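Local coordinates for protein glucosidase (Croceicoccus marinus, PDB 5Z3K) that probably hydrolyses O-glycosidic bonds as a beta-glucosidase of glycoside hydrolase family 39, at residues D381-F392 against S406-R417. Sequence-based numbering, arbitrary orientation.
Sequences DMYLTARDRDVF and SLNVPPRRVDAR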
loop_
_atom_site.group_PDB
_atom_site.type_symbol
_atom_site.label_atom_id
_atom_site.label_comp_id
_atom_site.label_asym_id
_atom_site.label_seq_id
_atom_site.Cartn_x
_atom_site.Cartn_y
_atom_site.Cartn_z
ATOM N N ASP A 381 21.593 -12.607 -7.024
ATOM C CA ASP A 381 22.796 -13.029 -6.304
ATOM C C ASP A 381 23.493 -11.869 -5.611
ATOM O O ASP A 381 23.929 -11.996 -4.461
ATOM C CB ASP A 381 23.781 -13.710 -7.256
ATOM C CG ASP A 381 23.201 -14.925 -7.919
ATOM O OD1 ASP A 381 22.560 -15.734 -7.218
ATOM O OD2 ASP A 381 23.373 -15.066 -9.147
HETATM N N MSE A 382 23.615 -10.728 -6.282
HETATM C CA MSE A 382 24.404 -9.658 -5.698
HETATM C C MSE A 382 23.760 -9.136 -4.419
HETATM O O MSE A 382 24.437 -8.537 -3.591
HETATM C CB MSE A 382 24.615 -8.524 -6.690
HETATM C CG MSE A 382 23.352 -7.896 -7.177
HETATM SE SE MSE A 382 23.728 -6.210 -8.087
HETATM C CE MSE A 382 22.093 -6.128 -9.107
ATOM N N TYR A 383 22.467 -9.395 -4.232
ATOM C CA TYR A 383 21.805 -8.988 -2.999
ATOM C C TYR A 383 21.834 -10.067 -1.921
ATOM O O TYR A 383 21.287 -9.851 -0.833
ATOM C CB TYR A 383 20.362 -8.551 -3.294
ATOM C CG TYR A 383 20.305 -7.247 -4.063
ATOM C CD1 TYR A 383 20.488 -6.020 -3.426
ATOM C CD2 TYR A 383 20.097 -7.246 -5.436
ATOM C CE1 TYR A 383 20.452 -4.826 -4.148
ATOM C CE2 TYR A 383 20.064 -6.073 -6.153
ATOM C CZ TYR A 383 20.236 -4.868 -5.516
ATOM O OH TYR A 383 20.187 -3.718 -6.273
ATOM N N LEU A 384 22.488 -11.200 -2.177
ATOM C CA LEU A 384 22.672 -12.234 -1.162
ATOM C C LEU A 384 24.041 -12.163 -0.491
ATOM O O LEU A 384 24.372 -13.031 0.322
ATOM C CB LEU A 384 22.443 -13.614 -1.774
ATOM C CG LEU A 384 20.980 -13.817 -2.196
ATOM C CD1 LEU A 384 20.816 -14.989 -3.156
ATOM C CD2 LEU A 384 20.081 -13.986 -0.975
ATOM N N THR A 385 24.833 -11.142 -0.803
ATOM C CA THR A 385 26.095 -10.886 -0.125
ATOM C C THR A 385 25.845 -9.998 1.087
ATOM O O THR A 385 25.173 -8.970 0.978
ATOM C CB THR A 385 27.073 -10.207 -1.082
ATOM O OG1 THR A 385 27.222 -11.012 -2.258
ATOM C CG2 THR A 385 28.427 -10.012 -0.421
ATOM N N ALA A 386 26.383 -10.389 2.241
ATOM C CA ALA A 386 26.245 -9.551 3.422
ATOM C C ALA A 386 27.009 -8.245 3.230
ATOM O O ALA A 386 28.065 -8.209 2.596
ATOM C CB ALA A 386 26.753 -10.279 4.670
ATOM N N ARG A 387 26.452 -7.161 3.768
ATOM C CA ARG A 387 27.139 -5.878 3.770
ATOM C C ARG A 387 28.205 -5.839 4.858
ATOM O O ARG A 387 28.085 -6.502 5.891
ATOM C CB ARG A 387 26.162 -4.729 4.016
ATOM C CG ARG A 387 24.935 -4.711 3.147
ATOM C CD ARG A 387 24.106 -3.475 3.466
ATOM N NE ARG A 387 22.788 -3.530 2.840
ATOM C CZ ARG A 387 21.763 -4.217 3.338
ATOM N NH1 ARG A 387 21.902 -4.908 4.468
ATOM N NH2 ARG A 387 20.596 -4.217 2.706
ATOM N N ASP A 388 29.245 -5.028 4.622
ATOM C CA ASP A 388 30.183 -4.682 5.690
ATOM C C ASP A 388 29.470 -3.989 6.839
ATOM O O ASP A 388 29.732 -4.273 8.014
ATOM C CB ASP A 388 31.282 -3.761 5.156
ATOM C CG ASP A 388 32.369 -4.510 4.433
ATOM O OD1 ASP A 388 32.412 -5.753 4.555
ATOM O OD2 ASP A 388 33.179 -3.853 3.746
ATOM N N ARG A 389 28.578 -3.058 6.511
ATOM C CA ARG A 389 27.856 -2.245 7.473
ATOM C C ARG A 389 26.420 -2.147 6.991
ATOM O O ARG A 389 26.186 -1.895 5.805
ATOM C CB ARG A 389 28.491 -0.854 7.587
ATOM C CG ARG A 389 28.008 -0.025 8.752
ATOM C CD ARG A 389 28.319 1.444 8.510
ATOM N NE ARG A 389 27.880 2.282 9.617
ATOM C CZ ARG A 389 27.581 3.571 9.498
ATOM N NH1 ARG A 389 27.672 4.165 8.313
ATOM N NH2 ARG A 389 27.188 4.265 10.560
ATOM N N ASP A 390 25.464 -2.381 7.884
ATOM C CA ASP A 390 24.059 -2.447 7.470
ATOM C C ASP A 390 23.436 -1.052 7.456
ATOM O O ASP A 390 22.517 -0.716 8.210
ATOM C CB ASP A 390 23.291 -3.412 8.358
ATOM C CG ASP A 390 23.574 -4.855 8.004
ATOM O OD1 ASP A 390 23.806 -5.132 6.803
ATOM O OD2 ASP A 390 23.571 -5.704 8.912
ATOM N N VAL A 391 23.984 -0.241 6.559
ATOM C CA VAL A 391 23.520 1.109 6.278
ATOM C C VAL A 391 23.486 1.270 4.766
ATOM O O VAL A 391 24.423 0.868 4.068
ATOM C CB VAL A 391 24.433 2.179 6.923
ATOM C CG1 VAL A 391 24.240 3.538 6.252
ATOM C CG2 VAL A 391 24.167 2.287 8.403
ATOM N N PHE A 392 22.403 1.841 4.258
ATOM C CA PHE A 392 22.246 2.091 2.837
ATOM C C PHE A 392 22.464 3.575 2.585
ATOM O O PHE A 392 21.849 4.412 3.253
ATOM C CB PHE A 392 20.856 1.655 2.366
ATOM C CG PHE A 392 20.587 1.926 0.910
ATOM C CD1 PHE A 392 21.558 1.685 -0.049
ATOM C CD2 PHE A 392 19.357 2.413 0.503
ATOM C CE1 PHE A 392 21.308 1.932 -1.390
ATOM C CE2 PHE A 392 19.101 2.663 -0.842
ATOM C CZ PHE A 392 20.078 2.418 -1.786
ATOM N N SER A 406 21.461 8.521 4.124
ATOM C CA SER A 406 21.741 7.188 4.639
ATOM C C SER A 406 20.659 6.773 5.628
ATOM O O SER A 406 20.111 7.604 6.358
ATOM C CB SER A 406 23.117 7.131 5.312
ATOM O OG SER A 406 23.045 7.654 6.622
ATOM N N LEU A 407 20.360 5.473 5.649
ATOM C CA LEU A 407 19.403 4.919 6.594
ATOM C C LEU A 407 19.861 3.534 7.025
ATOM O O LEU A 407 20.599 2.854 6.308
ATOM C CB LEU A 407 17.988 4.842 5.997
ATOM C CG LEU A 407 17.735 3.747 4.951
ATOM C CD1 LEU A 407 16.306 3.251 5.021
ATOM C CD2 LEU A 407 18.040 4.260 3.555
ATOM N N ASN A 408 19.409 3.123 8.210
ATOM C CA ASN A 408 19.665 1.772 8.696
ATOM C C ASN A 408 18.782 0.766 7.957
ATOM O O ASN A 408 17.585 1.001 7.764
ATOM C CB ASN A 408 19.416 1.690 10.200
ATOM C CG ASN A 408 20.400 2.533 11.001
ATOM O OD1 ASN A 408 21.488 2.860 10.522
ATOM N ND2 ASN A 408 20.010 2.903 12.215
ATOM N N VAL A 409 19.381 -0.344 7.533
ATOM C CA VAL A 409 18.676 -1.401 6.806
ATOM C C VAL A 409 18.891 -2.693 7.581
ATOM O O VAL A 409 19.926 -2.836 8.244
ATOM C CB VAL A 409 19.185 -1.536 5.361
ATOM C CG1 VAL A 409 18.729 -0.357 4.496
ATOM C CG2 VAL A 409 20.698 -1.685 5.340
ATOM N N PRO A 410 17.963 -3.645 7.542
ATOM C CA PRO A 410 18.174 -4.900 8.256
ATOM C C PRO A 410 19.311 -5.687 7.629
ATOM O O PRO A 410 19.668 -5.460 6.464
ATOM C CB PRO A 410 16.829 -5.632 8.107
ATOM C CG PRO A 410 16.161 -5.010 6.936
ATOM C CD PRO A 410 16.658 -3.599 6.849
ATOM N N PRO A 411 19.932 -6.595 8.377
ATOM C CA PRO A 411 20.922 -7.485 7.764
ATOM C C PRO A 411 20.290 -8.291 6.643
ATOM O O PRO A 411 19.163 -8.784 6.761
ATOM C CB PRO A 411 21.362 -8.386 8.922
ATOM C CG PRO A 411 20.286 -8.257 9.949
ATOM C CD PRO A 411 19.747 -6.872 9.809
ATOM N N ARG A 412 21.020 -8.417 5.545
ATOM C CA ARG A 412 20.503 -9.181 4.422
ATOM C C ARG A 412 20.356 -10.653 4.792
ATOM O O ARG A 412 21.143 -11.206 5.567
ATOM C CB ARG A 412 21.421 -9.032 3.223
ATOM C CG ARG A 412 21.358 -7.669 2.595
ATOM C CD ARG A 412 22.335 -7.596 1.477
ATOM N NE ARG A 412 22.162 -6.372 0.720
ATOM C CZ ARG A 412 23.032 -5.936 -0.177
ATOM N NH1 ARG A 412 24.135 -6.641 -0.424
ATOM N NH2 ARG A 412 22.796 -4.803 -0.822
ATOM N N ARG A 413 19.319 -11.286 4.235
ATOM C CA ARG A 413 19.040 -12.709 4.453
ATOM C C ARG A 413 19.913 -13.516 3.498
ATOM O O ARG A 413 19.486 -13.943 2.420
ATOM C CB ARG A 413 17.561 -13.005 4.235
ATOM C CG ARG A 413 16.632 -12.334 5.220
ATOM C CD ARG A 413 15.273 -13.018 5.219
ATOM N NE ARG A 413 14.665 -12.986 3.889
ATOM C CZ ARG A 413 13.897 -13.950 3.397
ATOM N NH1 ARG A 413 13.630 -15.032 4.123
ATOM N NH2 ARG A 413 13.384 -13.820 2.180
ATOM N N VAL A 414 21.167 -13.728 3.905
ATOM C CA VAL A 414 22.149 -14.290 2.982
ATOM C C VAL A 414 21.825 -15.728 2.608
ATOM O O VAL A 414 22.322 -16.224 1.591
ATOM C CB VAL A 414 23.569 -14.205 3.574
ATOM C CG1 VAL A 414 23.987 -12.750 3.770
ATOM C CG2 VAL A 414 23.643 -14.976 4.871
ATOM N N ASP A 415 20.999 -16.411 3.394
ATOM C CA ASP A 415 20.624 -17.796 3.121
ATOM C C ASP A 415 19.319 -17.917 2.336
ATOM O O ASP A 415 18.822 -19.034 2.137
ATOM C CB ASP A 415 20.519 -18.578 4.432
ATOM C CG ASP A 415 21.844 -18.640 5.177
ATOM O OD1 ASP A 415 22.886 -18.826 4.510
ATOM O OD2 ASP A 415 21.846 -18.491 6.418
ATOM N N ALA A 416 18.768 -16.802 1.857
ATOM C CA ALA A 416 17.453 -16.804 1.226
ATOM C C ALA A 416 17.511 -16.961 -0.289
ATOM O O ALA A 416 16.610 -16.473 -0.983
ATOM C CB ALA A 416 16.695 -15.527 1.590
ATOM N N ARG A 417 18.536 -17.628 -0.825
ATOM C CA ARG A 417 18.588 -17.898 -2.258
ATOM C C ARG A 417 17.365 -18.706 -2.681
ATOM O O ARG A 417 16.884 -19.561 -1.936
ATOM C CB ARG A 417 19.875 -18.655 -2.607
ATOM C CG ARG A 417 19.973 -19.110 -4.064
ATOM C CD ARG A 417 21.341 -19.716 -4.378
ATOM N NE ARG A 417 22.426 -18.829 -3.957
ATOM C CZ ARG A 417 22.878 -17.810 -4.681
ATOM N NH1 ARG A 417 22.345 -17.555 -5.867
ATOM N NH2 ARG A 417 23.863 -17.049 -4.222
HETATM O O HOH W 1 18.451 -5.191 3.978
HETATM O O HOH W 2 24.039 -7.455 5.343
#
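The stem of a beta hairpin, strands 391-394 and 405-408, joins Phe392 to Leu407 as an antiparallel hydrogen-bonded pair, with Phe392 N to Leu407 O at 2.9 Å. Phe392 and Leu407 share a face of the sheet, their side chains side by side with CD2 to CD2 at 3.8 Å, and Val409, just past the strand, brings CG1 to Phe392 CB at 3.6 Å. Apolar side chains suit this face, turned to Trp228 and, through Phe392, to Ile270. The hairpin rests on loops that follow strands 191-197, 223-229 and 259-266, at the C-terminal end of the TIM barrel, where such barrels usually carry their active site. Beyond the strands two arginines, one from each loop, cross at about a right angle. Val409 CG2 sits over the centre of the Arg387 guanidinium, 3.4 Å above its plane, while Arg412 NE lies off-centre over the opposite face. Arg387 NH1 reaches both Asp390 OD1, a salt bridge almost in the guanidinium plane, and Pro410 O, tilted from it. Extended Arg412 sends NH1 to Thr385 O at 2.9 Å. Asp390 probably offsets the charge of Arg387, and Asn232 oxygens take N-H groups of both arginines, which may let the like charges lie close.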